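Local coordinates for flagellar basal body protein (Helicobacter pylori, PDB 5NPY), which probably serves as a structural subunit of the flagellar hook, the curved segment that joins the filament to the rod of the basal body, at residues P187-V193 and V361-A367; Y356-E360 and D463-L467; D369-Q374 and Y403-K408. All coordinates share one frame; numbering follows the deposited sequence.

Contact 1: P187-V193 and V361-A367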
ATOM      1  N   PRO A 187     -11.355   6.478  14.906  1.00 43.64           N
ATOM      2  CA  PRO A 187     -10.123   6.249  14.152  1.00 46.94           C
ATOM      3  C   PRO A 187      -9.505   4.911  14.535  1.00 40.89           C
ATOM      4  O   PRO A 187      -9.864   4.287  15.542  1.00 28.83           O
ATOM      5  CB  PRO A 187      -9.234   7.433  14.556  1.00 47.84           C
ATOM      6  CG  PRO A 187      -9.764   7.874  15.881  1.00 43.95           C
ATOM      7  CD  PRO A 187     -11.242   7.639  15.809  1.00 34.24           C
ATOM      8  N   VAL A 188      -8.598   4.455  13.672  1.00 37.58           N
ATOM      9  CA  VAL A 188      -7.908   3.180  13.834  1.00 32.55           C
ATOM     10  C   VAL A 188      -6.404   3.411  13.738  1.00 35.36           C
ATOM     11  O   VAL A 188      -5.929   4.126  12.847  1.00 39.61           O
ATOM     12  CB  VAL A 188      -8.358   2.138  12.785  1.00 33.72           C
ATOM     13  CG1 VAL A 188      -7.701   0.774  13.057  1.00 30.06           C
ATOM     14  CG2 VAL A 188      -9.861   2.003  12.774  1.00 28.35           C
ATOM     15  N   LEU A 189      -5.654   2.801  14.650  1.00 29.70           N
ATOM     16  CA  LEU A 189      -4.202   2.880  14.584  1.00 31.95           C
ATOM     17  C   LEU A 189      -3.679   2.032  13.426  1.00 31.51           C
ATOM     18  O   LEU A 189      -4.092   0.880  13.243  1.00 27.72           O
ATOM     19  CB  LEU A 189      -3.589   2.420  15.905  1.00 33.25           C
ATOM     20  CG  LEU A 189      -2.077   2.206  15.930  1.00 34.87           C
ATOM     21  CD1 LEU A 189      -1.360   3.495  15.561  1.00 31.90           C
ATOM     22  CD2 LEU A 189      -1.621   1.703  17.304  1.00 33.63           C
ATOM     23  N   SER A 190      -2.758   2.608  12.653  1.00 19.52           N
ATOM     24  CA  SER A 190      -2.119   1.912  11.539  1.00 29.82           C
ATOM     25  C   SER A 190      -1.091   0.948  12.124  1.00 31.09           C
ATOM     26  O   SER A 190      -0.087   1.385  12.686  1.00 27.36           O
ATOM     27  CB  SER A 190      -1.447   2.905  10.585  1.00 17.53           C
ATOM     28  OG  SER A 190      -2.291   4.014  10.246  1.00 25.38           O
ATOM     29  N   THR A 191      -1.339  -0.357  12.017  1.00 21.78           N
ATOM     30  CA  THR A 191      -0.357  -1.353  12.418  1.00 31.34           C
ATOM     31  C   THR A 191       0.163  -2.188  11.261  1.00 34.71           C
ATOM     32  O   THR A 191       0.962  -3.103  11.490  1.00 39.56           O
ATOM     33  CB  THR A 191      -0.940  -2.290  13.476  1.00 35.97           C
ATOM     34  OG1 THR A 191      -2.008  -3.052  12.895  1.00 33.38           O
ATOM     35  CG2 THR A 191      -1.452  -1.478  14.673  1.00 28.74           C
ATOM     36  N   LYS A 192      -0.238  -1.888  10.029  1.00 33.30           N
ATOM     37  CA  LYS A 192       0.060  -2.777   8.911  1.00 30.81           C
ATOM     38  C   LYS A 192      -0.012  -1.968   7.629  1.00 19.52           C
ATOM     39  O   LYS A 192      -1.084  -1.486   7.272  1.00 22.95           O
ATOM     40  CB  LYS A 192      -0.934  -3.949   8.888  1.00 37.23           C
ATOM     41  CG  LYS A 192      -0.617  -5.046   7.885  1.00 56.24           C
ATOM     42  CD  LYS A 192      -1.651  -6.181   7.936  1.00 65.93           C
ATOM     43  CE  LYS A 192      -2.891  -5.881   7.100  1.00 65.20           C
ATOM     44  NZ  LYS A 192      -3.928  -6.938   7.294  1.00 60.25           N
ATOM     45  N   VAL A 193       1.107  -1.833   6.925  1.00 31.23           N
ATOM     46  CA  VAL A 193       1.152  -1.061   5.684  1.00 24.19           C
ATOM     47  C   VAL A 193       1.839  -1.892   4.605  1.00 19.88           C
ATOM     48  O   VAL A 193       2.970  -2.365   4.801  1.00 30.30           O
ATOM     49  CB  VAL A 193       1.873   0.279   5.884  1.00 22.90           C
ATOM     50  CG1 VAL A 193       1.975   1.054   4.565  1.00 13.50           C
ATOM     51  CG2 VAL A 193       1.172   1.096   6.978  1.00 18.84           C
ATOM     52  N   VAL A 361       3.165   7.474   2.576  1.00 21.35           N
ATOM     53  CA  VAL A 361       1.847   6.930   2.888  1.00 14.05           C
ATOM     54  C   VAL A 361       1.301   7.662   4.114  1.00 32.29           C
ATOM     55  O   VAL A 361       2.035   7.906   5.082  1.00 26.88           O
ATOM     56  CB  VAL A 361       1.936   5.408   3.163  1.00 19.58           C
ATOM     57  CG1 VAL A 361       0.594   4.829   3.571  1.00 21.11           C
ATOM     58  CG2 VAL A 361       2.500   4.667   1.935  1.00 26.41           C
ATOM     59  N   ASP A 362       0.015   8.008   4.075  1.00 23.77           N
ATOM     60  CA  ASP A 362      -0.639   8.578   5.242  1.00 30.74           C
ATOM     61  C   ASP A 362      -0.917   7.479   6.255  1.00 21.29           C
ATOM     62  O   ASP A 362      -1.558   6.474   5.932  1.00 23.77           O
ATOM     63  CB  ASP A 362      -1.950   9.271   4.859  1.00 30.37           C
ATOM     64  CG  ASP A 362      -1.750  10.464   3.929  1.00 37.65           C
ATOM     65  OD1 ASP A 362      -2.684  10.775   3.149  1.00 45.73           O
ATOM     66  OD2 ASP A 362      -0.683  11.105   3.986  1.00 29.79           O
ATOM     67  N   ILE A 363      -0.455   7.672   7.486  1.00 17.77           N
ATOM     68  CA  ILE A 363      -0.770   6.730   8.552  1.00 21.01           C
ATOM     69  C   ILE A 363      -1.286   7.511   9.749  1.00 28.57           C
ATOM     70  O   ILE A 363      -1.132   8.734   9.835  1.00 25.04           O
ATOM     71  CB  ILE A 363       0.431   5.844   8.942  1.00 23.61           C
ATOM     72  CG1 ILE A 363       1.536   6.689   9.582  1.00 22.25           C
ATOM     73  CG2 ILE A 363       0.934   5.069   7.703  1.00 16.54           C
ATOM     74  CD1 ILE A 363       2.649   5.866  10.244  1.00 17.94           C
ATOM     75  N   TYR A 364      -1.925   6.780  10.671  1.00 26.86           N
ATOM     76  CA  TYR A 364      -2.725   7.380  11.727  1.00 28.25           C
ATOM     77  C   TYR A 364      -2.444   6.705  13.054  1.00 32.00           C
ATOM     78  O   TYR A 364      -2.355   5.477  13.118  1.00 29.86           O
ATOM     79  CB  TYR A 364      -4.219   7.283  11.397  1.00 23.50           C
ATOM     80  CG  TYR A 364      -4.515   7.807  10.019  1.00 23.50           C
ATOM     81  CD1 TYR A 364      -4.631   6.944   8.933  1.00 27.87           C
ATOM     82  CD2 TYR A 364      -4.643   9.171   9.792  1.00 33.63           C
ATOM     83  CE1 TYR A 364      -4.878   7.433   7.652  1.00 28.66           C
ATOM     84  CE2 TYR A 364      -4.888   9.671   8.519  1.00 35.89           C
ATOM     85  CZ  TYR A 364      -5.001   8.798   7.450  1.00 36.36           C
ATOM     86  OH  TYR A 364      -5.250   9.295   6.182  1.00 43.26           O
ATOM     87  N   ASP A 365      -2.332   7.517  14.119  1.00 27.90           N
ATOM     88  CA  ASP A 365      -2.150   6.996  15.472  1.00 27.84           C
ATOM     89  C   ASP A 365      -3.512   6.604  16.059  1.00 31.43           C
ATOM     90  O   ASP A 365      -4.542   6.639  15.380  1.00 30.80           O
ATOM     91  CB  ASP A 365      -1.389   8.006  16.339  1.00 24.32           C
ATOM     92  CG  ASP A 365      -2.152   9.315  16.564  1.00 30.07           C
ATOM     93  OD1 ASP A 365      -3.378   9.404  16.337  1.00 37.42           O
ATOM     94  OD2 ASP A 365      -1.498  10.278  16.979  1.00 23.39           O
ATOM     95  N   LYS A 366      -3.534   6.214  17.341  1.00 32.63           N
ATOM     96  CA  LYS A 366      -4.797   5.821  17.966  1.00 35.59           C
ATOM     97  C   LYS A 366      -5.801   6.975  17.992  1.00 34.81           C
ATOM     98  O   LYS A 366      -7.016   6.740  18.013  1.00 33.12           O
ATOM     99  CB  LYS A 366      -4.556   5.314  19.387  1.00 27.44           C
ATOM    100  CG  LYS A 366      -3.909   3.962  19.463  1.00 32.33           C
ATOM    101  CD  LYS A 366      -3.586   3.599  20.896  1.00 34.90           C
ATOM    102  CE  LYS A 366      -2.729   2.347  20.967  1.00 38.20           C
ATOM    103  NZ  LYS A 366      -2.571   1.879  22.369  1.00 48.91           N
ATOM    104  N   ALA A 367      -5.313   8.219  17.999  1.00 20.83           N
ATOM    105  CA  ALA A 367      -6.181   9.389  18.019  1.00 25.54           C
ATOM    106  C   ALA A 367      -6.673   9.780  16.632  1.00 39.47           C
ATOM    107  O   ALA A 367      -7.576  10.619  16.536  1.00 41.70           O
ATOM    108  CB  ALA A 367      -5.456  10.577  18.649  1.00 20.19           C
TER

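Contact 2: Y356-E360 and D463-L467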
ATOM      1  N   TYR A 356      17.198   6.911  -7.930  1.00 25.18           N
ATOM      2  CA  TYR A 356      16.560   7.354  -6.697  1.00 17.68           C
ATOM      3  C   TYR A 356      15.051   7.261  -6.848  1.00 20.50           C
ATOM      4  O   TYR A 356      14.521   7.294  -7.960  1.00 23.60           O
ATOM      5  CB  TYR A 356      16.977   8.799  -6.351  1.00 17.55           C
ATOM      6  CG  TYR A 356      16.322   9.358  -5.100  1.00 22.33           C
ATOM      7  CD1 TYR A 356      15.249  10.238  -5.172  1.00 24.35           C
ATOM      8  CD2 TYR A 356      16.787   8.998  -3.836  1.00 30.57           C
ATOM      9  CE1 TYR A 356      14.662  10.758  -4.008  1.00 23.38           C
ATOM     10  CE2 TYR A 356      16.209   9.488  -2.692  1.00 23.87           C
ATOM     11  CZ  TYR A 356      15.160  10.363  -2.770  1.00 24.85           C
ATOM     12  OH  TYR A 356      14.631  10.845  -1.591  1.00 30.70           O
ATOM     13  N   TYR A 357      14.359   7.125  -5.712  1.00 23.63           N
ATOM     14  CA  TYR A 357      12.916   7.348  -5.663  1.00 16.26           C
ATOM     15  C   TYR A 357      12.512   7.553  -4.207  1.00 20.10           C
ATOM     16  O   TYR A 357      13.298   7.320  -3.287  1.00 29.41           O
ATOM     17  CB  TYR A 357      12.126   6.199  -6.310  1.00 18.14           C
ATOM     18  CG  TYR A 357      10.680   6.579  -6.624  1.00 17.43           C
ATOM     19  CD1 TYR A 357      10.397   7.740  -7.336  1.00 14.02           C
ATOM     20  CD2 TYR A 357       9.613   5.801  -6.187  1.00 22.18           C
ATOM     21  CE1 TYR A 357       9.084   8.115  -7.629  1.00 18.26           C
ATOM     22  CE2 TYR A 357       8.290   6.154  -6.462  1.00 13.75           C
ATOM     23  CZ  TYR A 357       8.039   7.325  -7.197  1.00 26.27           C
ATOM     24  OH  TYR A 357       6.768   7.725  -7.499  1.00 22.93           O
ATOM     25  N   SER A 358      11.278   8.017  -4.010  1.00 21.20           N
ATOM     26  CA  SER A 358      10.731   8.238  -2.675  1.00 19.37           C
ATOM     27  C   SER A 358       9.220   8.061  -2.719  1.00 23.81           C
ATOM     28  O   SER A 358       8.575   8.404  -3.713  1.00 32.80           O
ATOM     29  CB  SER A 358      11.081   9.625  -2.128  1.00 22.43           C
ATOM     30  OG  SER A 358      10.577  10.614  -2.988  1.00 29.11           O
ATOM     31  N   THR A 359       8.668   7.472  -1.663  1.00 20.69           N
ATOM     32  CA  THR A 359       7.232   7.257  -1.542  1.00 18.09           C
ATOM     33  C   THR A 359       6.808   7.740  -0.168  1.00 20.99           C
ATOM     34  O   THR A 359       7.643   8.011   0.695  1.00 18.90           O
ATOM     35  CB  THR A 359       6.847   5.782  -1.725  1.00 23.53           C
ATOM     36  OG1 THR A 359       7.358   5.014  -0.620  1.00 19.12           O
ATOM     37  CG2 THR A 359       7.409   5.252  -3.074  1.00 13.63           C
ATOM     38  N   GLU A 360       5.500   7.848   0.034  1.00 25.65           N
ATOM     39  CA  GLU A 360       4.965   8.422   1.263  1.00 27.17           C
ATOM     40  C   GLU A 360       3.517   7.981   1.398  1.00 25.98           C
ATOM     41  O   GLU A 360       2.757   8.059   0.432  1.00 26.82           O
ATOM     42  CB  GLU A 360       5.097   9.951   1.235  1.00 29.40           C
ATOM     43  CG  GLU A 360       4.626  10.686   2.480  1.00 44.06           C
ATOM     44  CD  GLU A 360       4.605  12.215   2.283  1.00 39.54           C
ATOM     45  OE1 GLU A 360       5.668  12.860   2.436  1.00 41.43           O
ATOM     46  OE2 GLU A 360       3.522  12.766   1.967  1.00 35.25           O
ATOM     47  N   ASP A 463       6.937   4.759 -15.435  1.00 14.07           N
ATOM     48  CA  ASP A 463       7.714   5.613 -14.532  1.00 14.08           C
ATOM     49  C   ASP A 463       7.803   4.999 -13.134  1.00 13.88           C
ATOM     50  O   ASP A 463       6.997   4.143 -12.739  1.00 15.19           O
ATOM     51  CB  ASP A 463       7.110   7.022 -14.388  1.00 14.28           C
ATOM     52  CG  ASP A 463       7.123   7.814 -15.676  1.00 32.49           C
ATOM     53  OD1 ASP A 463       6.760   9.021 -15.641  1.00 34.98           O
ATOM     54  OD2 ASP A 463       7.482   7.251 -16.734  1.00 28.07           O
ATOM     55  N   SER A 464       8.792   5.446 -12.367  1.00 14.65           N
ATOM     56  CA  SER A 464       8.719   5.204 -10.923  1.00 23.67           C
ATOM     57  C   SER A 464       7.409   5.780 -10.390  1.00 23.02           C
ATOM     58  O   SER A 464       7.018   6.900 -10.742  1.00 23.83           O
ATOM     59  CB  SER A 464       9.913   5.816 -10.203  1.00 17.86           C
ATOM     60  OG  SER A 464      11.114   5.220 -10.648  1.00 20.49           O
ATOM     61  N   LYS A 465       6.699   4.992  -9.589  1.00 21.11           N
ATOM     62  CA  LYS A 465       5.319   5.335  -9.267  1.00 21.34           C
ATOM     63  C   LYS A 465       4.868   4.537  -8.062  1.00 18.90           C
ATOM     64  O   LYS A 465       5.147   3.339  -7.978  1.00 13.69           O
ATOM     65  CB  LYS A 465       4.381   5.025 -10.452  1.00 19.52           C
ATOM     66  CG  LYS A 465       2.975   5.558 -10.332  1.00 15.29           C
ATOM     67  CD  LYS A 465       2.102   5.132 -11.559  1.00 21.69           C
ATOM     68  CE  LYS A 465       2.834   5.263 -12.909  1.00 24.21           C
ATOM     69  NZ  LYS A 465       2.921   6.692 -13.426  1.00 14.25           N
ATOM     70  N   LEU A 466       4.107   5.183  -7.178  1.00 21.77           N
ATOM     71  CA  LEU A 466       3.381   4.462  -6.143  1.00 26.15           C
ATOM     72  C   LEU A 466       2.018   4.020  -6.676  1.00 22.40           C
ATOM     73  O   LEU A 466       1.165   4.847  -7.009  1.00 29.57           O
ATOM     74  CB  LEU A 466       3.234   5.313  -4.887  1.00 27.16           C
ATOM     75  CG  LEU A 466       2.432   4.572  -3.813  1.00 32.97           C
ATOM     76  CD1 LEU A 466       3.315   3.499  -3.132  1.00 13.40           C
ATOM     77  CD2 LEU A 466       1.953   5.576  -2.784  1.00 23.36           C
ATOM     78  N   LEU A 467       1.833   2.707  -6.764  1.00 19.60           N
ATOM     79  CA  LEU A 467       0.620   2.118  -7.316  1.00 17.17           C
ATOM     80  C   LEU A 467      -0.532   2.128  -6.318  1.00 28.18           C
ATOM     81  O   LEU A 467      -1.638   2.579  -6.641  1.00 25.86           O
ATOM     82  CB  LEU A 467       0.894   0.678  -7.744  1.00 16.89           C
ATOM     83  CG  LEU A 467       2.175   0.555  -8.550  1.00 19.44           C
ATOM     84  CD1 LEU A 467       2.277  -0.871  -9.033  1.00 13.17           C
ATOM     85  CD2 LEU A 467       2.094   1.532  -9.766  1.00 18.64           C
TER
HETATM   86  O   HOH W   1      13.288   6.650 -10.151  1.00 29.18           O
HETATM   87  O   HOH W   2       3.285   7.989  -7.573  1.00 19.90           O

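Contact 3: D369-Q374 and Y403-K408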
ATOM      1  N   ASP A 369      -4.607  11.044  14.262  1.00 29.16           N
ATOM      2  CA  ASP A 369      -3.715  12.064  13.737  1.00 37.70           C
ATOM      3  C   ASP A 369      -2.824  11.485  12.654  1.00 45.85           C
ATOM      4  O   ASP A 369      -2.319  10.362  12.768  1.00 42.28           O
ATOM      5  CB  ASP A 369      -2.842  12.653  14.850  1.00 39.46           C
ATOM      6  CG  ASP A 369      -3.577  13.684  15.690  1.00 58.90           C
ATOM      7  OD1 ASP A 369      -3.662  14.861  15.265  1.00 68.73           O
ATOM      8  OD2 ASP A 369      -4.068  13.311  16.776  1.00 61.31           O
ATOM      9  N   LYS A 370      -2.596  12.284  11.622  1.00 45.31           N
ATOM     10  CA  LYS A 370      -1.849  11.829  10.470  1.00 39.91           C
ATOM     11  C   LYS A 370      -0.350  11.948  10.726  1.00 33.97           C
ATOM     12  O   LYS A 370       0.135  12.976  11.207  1.00 32.82           O
ATOM     13  CB  LYS A 370      -2.253  12.620   9.229  1.00 25.85           C
ATOM     14  CG  LYS A 370      -1.693  12.050   7.925  1.00 32.81           C
ATOM     15  CD  LYS A 370      -2.037  12.971   6.741  1.00 42.14           C
ATOM     16  CE  LYS A 370      -1.264  14.294   6.809  1.00 43.95           C
ATOM     17  NZ  LYS A 370      -1.820  15.348   5.899  1.00 46.77           N
ATOM     18  N   TYR A 371       0.367  10.873  10.417  1.00 22.53           N
ATOM     19  CA  TYR A 371       1.811  10.837  10.289  1.00 24.16           C
ATOM     20  C   TYR A 371       2.151  10.332   8.889  1.00 22.19           C
ATOM     21  O   TYR A 371       1.290   9.824   8.165  1.00 27.92           O
ATOM     22  CB  TYR A 371       2.425   9.939  11.369  1.00 30.57           C
ATOM     23  CG  TYR A 371       2.370  10.534  12.755  1.00 29.93           C
ATOM     24  CD1 TYR A 371       3.496  11.117  13.319  1.00 35.32           C
ATOM     25  CD2 TYR A 371       1.197  10.511  13.503  1.00 37.57           C
ATOM     26  CE1 TYR A 371       3.466  11.665  14.587  1.00 41.26           C
ATOM     27  CE2 TYR A 371       1.151  11.060  14.779  1.00 41.83           C
ATOM     28  CZ  TYR A 371       2.295  11.633  15.317  1.00 47.63           C
ATOM     29  OH  TYR A 371       2.279  12.186  16.583  1.00 46.06           O
ATOM     30  N   LEU A 372       3.407  10.496   8.488  1.00 18.67           N
ATOM     31  CA  LEU A 372       3.811  10.257   7.106  1.00 28.21           C
ATOM     32  C   LEU A 372       4.874   9.157   7.049  1.00 21.60           C
ATOM     33  O   LEU A 372       6.013   9.362   7.480  1.00 20.87           O
ATOM     34  CB  LEU A 372       4.311  11.555   6.478  1.00 15.20           C
ATOM     35  CG  LEU A 372       3.312  12.718   6.330  1.00 40.74           C
ATOM     36  CD1 LEU A 372       4.065  13.953   5.832  1.00 33.71           C
ATOM     37  CD2 LEU A 372       2.121  12.403   5.391  1.00 25.88           C
ATOM     38  N   LEU A 373       4.510   7.998   6.513  1.00 21.59           N
ATOM     39  CA  LEU A 373       5.446   6.874   6.399  1.00 14.39           C
ATOM     40  C   LEU A 373       6.251   7.074   5.112  1.00 22.56           C
ATOM     41  O   LEU A 373       5.743   6.877   3.998  1.00 17.77           O
ATOM     42  CB  LEU A 373       4.693   5.545   6.442  1.00 16.12           C
ATOM     43  CG  LEU A 373       5.497   4.234   6.237  1.00 28.59           C
ATOM     44  CD1 LEU A 373       6.826   4.317   6.896  1.00 28.41           C
ATOM     45  CD2 LEU A 373       4.794   3.013   6.765  1.00 13.94           C
ATOM     46  N   GLN A 374       7.507   7.501   5.255  1.00 17.83           N
ATOM     47  CA  GLN A 374       8.317   7.863   4.103  1.00 18.03           C
ATOM     48  C   GLN A 374       9.359   6.792   3.816  1.00 28.70           C
ATOM     49  O   GLN A 374       9.817   6.075   4.715  1.00 14.26           O
ATOM     50  CB  GLN A 374       8.988   9.218   4.291  1.00 24.03           C
ATOM     51  CG  GLN A 374       7.957  10.349   4.365  1.00 36.57           C
ATOM     52  CD  GLN A 374       8.544  11.739   4.306  1.00 30.33           C
ATOM     53  OE1 GLN A 374       9.757  11.920   4.222  1.00 32.83           O
ATOM     54  NE2 GLN A 374       7.673  12.739   4.353  1.00 29.75           N
ATOM     55  N   TYR A 403      11.187   5.578   7.430  1.00 29.45           N
ATOM     56  CA  TYR A 403      10.985   6.262   8.707  1.00 25.49           C
ATOM     57  C   TYR A 403       9.637   6.969   8.657  1.00 36.56           C
ATOM     58  O   TYR A 403       8.990   7.043   7.603  1.00 30.64           O
ATOM     59  CB  TYR A 403      12.117   7.255   8.999  1.00 15.83           C
ATOM     60  CG  TYR A 403      12.398   8.163   7.814  1.00 29.91           C
ATOM     61  CD1 TYR A 403      11.747   9.389   7.684  1.00 28.18           C
ATOM     62  CD2 TYR A 403      13.286   7.782   6.805  1.00 23.61           C
ATOM     63  CE1 TYR A 403      11.981  10.218   6.589  1.00 16.37           C
ATOM     64  CE2 TYR A 403      13.510   8.611   5.691  1.00 31.85           C
ATOM     65  CZ  TYR A 403      12.847   9.832   5.605  1.00 24.64           C
ATOM     66  OH  TYR A 403      13.045  10.669   4.543  1.00 25.86           O
ATOM     67  N   ILE A 404       9.228   7.503   9.812  1.00 41.56           N
ATOM     68  CA  ILE A 404       7.936   8.159   9.997  1.00 39.29           C
ATOM     69  C   ILE A 404       8.171   9.609  10.400  1.00 37.84           C
ATOM     70  O   ILE A 404       8.889   9.882  11.369  1.00 33.87           O
ATOM     71  CB  ILE A 404       7.091   7.439  11.061  1.00 30.50           C
ATOM     72  CG1 ILE A 404       6.786   6.015  10.617  1.00 29.98           C
ATOM     73  CG2 ILE A 404       5.810   8.214  11.327  1.00 19.48           C
ATOM     74  CD1 ILE A 404       6.039   5.222  11.663  1.00 31.21           C
ATOM     75  N   VAL A 405       7.561  10.545   9.678  1.00 33.23           N
ATOM     76  CA  VAL A 405       7.754  11.957   9.975  1.00 38.87           C
ATOM     77  C   VAL A 405       6.445  12.540  10.478  1.00 30.22           C
ATOM     78  O   VAL A 405       5.361  12.172  10.013  1.00 35.20           O
ATOM     79  CB  VAL A 405       8.309  12.761   8.774  1.00 40.87           C
ATOM     80  CG1 VAL A 405       8.834  11.842   7.696  1.00 30.84           C
ATOM     81  CG2 VAL A 405       7.288  13.767   8.231  1.00 30.32           C
ATOM     82  N   ASP A 406       6.551  13.416  11.461  1.00 39.24           N
ATOM     83  CA  ASP A 406       5.417  14.213  11.888  1.00 34.07           C
ATOM     84  C   ASP A 406       5.189  15.316  10.859  1.00 34.80           C
ATOM     85  O   ASP A 406       6.069  16.166  10.675  1.00 24.51           O
ATOM     86  CB  ASP A 406       5.685  14.803  13.269  1.00 36.72           C
ATOM     87  CG  ASP A 406       4.536  15.660  13.787  1.00 42.75           C
ATOM     88  OD1 ASP A 406       3.418  15.603  13.231  1.00 41.87           O
ATOM     89  OD2 ASP A 406       4.748  16.378  14.777  1.00 51.35           O
ATOM     90  N   PRO A 407       4.055  15.327  10.153  1.00 27.51           N
ATOM     91  CA  PRO A 407       3.815  16.415   9.193  1.00 33.56           C
ATOM     92  C   PRO A 407       3.740  17.770   9.858  1.00 37.82           C
ATOM     93  O   PRO A 407       3.932  18.786   9.184  1.00 51.35           O
ATOM     94  CB  PRO A 407       2.474  16.034   8.549  1.00 25.24           C
ATOM     95  CG  PRO A 407       1.771  15.249   9.607  1.00 28.02           C
ATOM     96  CD  PRO A 407       2.858  14.497  10.360  1.00 28.74           C
ATOM     97  N   LYS A 408       3.491  17.811  11.169  1.00 42.17           N
ATOM     98  CA  LYS A 408       3.267  19.072  11.868  1.00 42.63           C
ATOM     99  C   LYS A 408       4.563  19.828  12.125  1.00 40.15           C
ATOM    100  O   LYS A 408       4.537  21.059  12.217  1.00 40.47           O
ATOM    101  CB  LYS A 408       2.513  18.815  13.183  1.00 36.95           C
ATOM    102  CG  LYS A 408       0.979  18.706  13.002  1.00 45.68           C
ATOM    103  CD  LYS A 408       0.325  17.778  14.020  1.00 55.88           C
ATOM    104  CE  LYS A 408       0.375  16.332  13.529  1.00 67.51           C
ATOM    105  NZ  LYS A 408      -0.959  15.833  13.123  1.00 70.28           N
TER

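Contact 1: P187-V193 and V361-A367
S190 and Y364 are gripped by two hydrogen bonds, and the rest of this contact fans out from them. The backbone N of S190 gives a nearly straight bond to Y364 O at 2.9 Å, with an N-H...O angle of 168°. In return the N of Y364 donates to S190 OG at 2.8 Å. That hydroxyl is placed by its first torsion (chi1 -47°), which sets OG beside the serine's own backbone N and over the strand that ends at Y364. OG has a further hydrogen-bond partner in Q471, whose NE2 also holds D362 O. Next to this bonded pair, L189 CD1 lies 3.3 Å from Y364 O, packing methyl against carbonyl. Toward the buried interior, V193 CG1 meets V361 CG1 tip to tip at 4.1 Å, while V193 CG2 crosses I363 CG2 at about a right angle.

The other end is the solvent side: the contacts are as close, but K366 and A367 are exposed. L189 CD2 runs against CG and CE of the extended K366 chain, both at 3.9 Å, and P187 CG rests on A367 O at 3.6 Å. The two segments run roughly antiparallel here, joining the chain that leads into strand 192-198 to the end of strand 346-364. With one backbone bond and one side-chain bond, the polar part of the contact depends on the serine hydroxyl as much as on the main chain.

Contact 2: Y356-E360 and D463-L467
Y357 lays one face of its ring on S464 where two beta-sheets pack against each other, strand 346-364 belonging to one and strand 465-471 to the other. The axes of the short strand segments come within 7.8 Å, their directions 36° apart, and no clear direct hydrogen bond links them. From Y357 CB, with CG anti to the backbone N (chi1 -164°), the ring reaches across to 463-467. CG, CD1 and CE1 lie under S464 CB, which stands 3.5 Å from the ring centroid and 14° off its normal, a CH-pi contact over the face. Farther out, CE2 and CZ approach the peptide between S464 and K465, with CZ 3.6 Å from K465 N. The tip, OH, lies 3.3 Å from K465 CA.

S464 turns its own hydroxyl elsewhere: OG is bonded to N200 and gives a hydrogen bond to a water that in turn donates to Y356 O, so one solvent molecule spans the two segments. Beyond the ring the contact thins to leucine methyls, L466 CD1 near T359 CB and CD2 near E360 O, while T359 OG1 is bonded to Y377. A second water accepts from L466 N at 3.0 Å and makes a weak hydrogen bond, 3.5 Å, with Y357 OH.

Contact 3: D369-Q374 and Y403-K408
L372 and V405 face each other as an antiparallel hydrogen-bonded pair: L372 N donates to V405 O at 3.0 Å, and V405 N returns a bond to L372 O. Q374 and Y403 repeat the pattern two residues along. L373 and I404, between them, form the non-hydrogen-bonded pair.

On the face of L372, the extended Q374 side chain crosses V405 at about a right angle, with CD 3.4 Å from V405 CG1. L372 CD1 touches both V405 CG2 and P407 CB. Y403 carries its ring between its backbone N and carbonyl carbon (chi1 49°), beside the glutamine, with CE1 3.9 Å from Q374 CB; its hydroxyl is bonded to E376. On the opposite face L373 CD1 meets I404 CG1; L373 packs on L437 and I404 on F439, both from strand 435-439 of the facing sheet. Y371 CB rests on I404 CG2 at 3.8 Å, and its OH is bonded to K440.

At the strand ends K408 NZ makes a long salt bridge, 3.6 Å, to D369 OD1. D406 OD1 accepts from K408 N at 3.0 Å, an Asx turn that opens the connection to strand 411-423. Strands 346-364, 370-381, 396-406 and 411-423, each antiparallel to the next, form a beta meander.

In the fold
Strand 346-364 ties the three contacts together. Contact 2 uses its residues 356-360 and contact 1 its last residues, 361-364, and the loop that follows; their centres are about 21 Å apart, and on the far side they meet 465-471 and 192-198, neighbouring strands of a second sheet. Contact 3 pairs the next two strands of the first sheet, with its centre about 10 Å from contact 1 and about 17 Å from contact 2. There I363 O and V361 O probably accept hydrogen bonds from Y371 N (2.7 Å) and L373 N (2.9 Å). The bound tris-hydroxymethyl-methyl-ammonium touches T380 and N381, at the far end of strand 370-381 from contact 3.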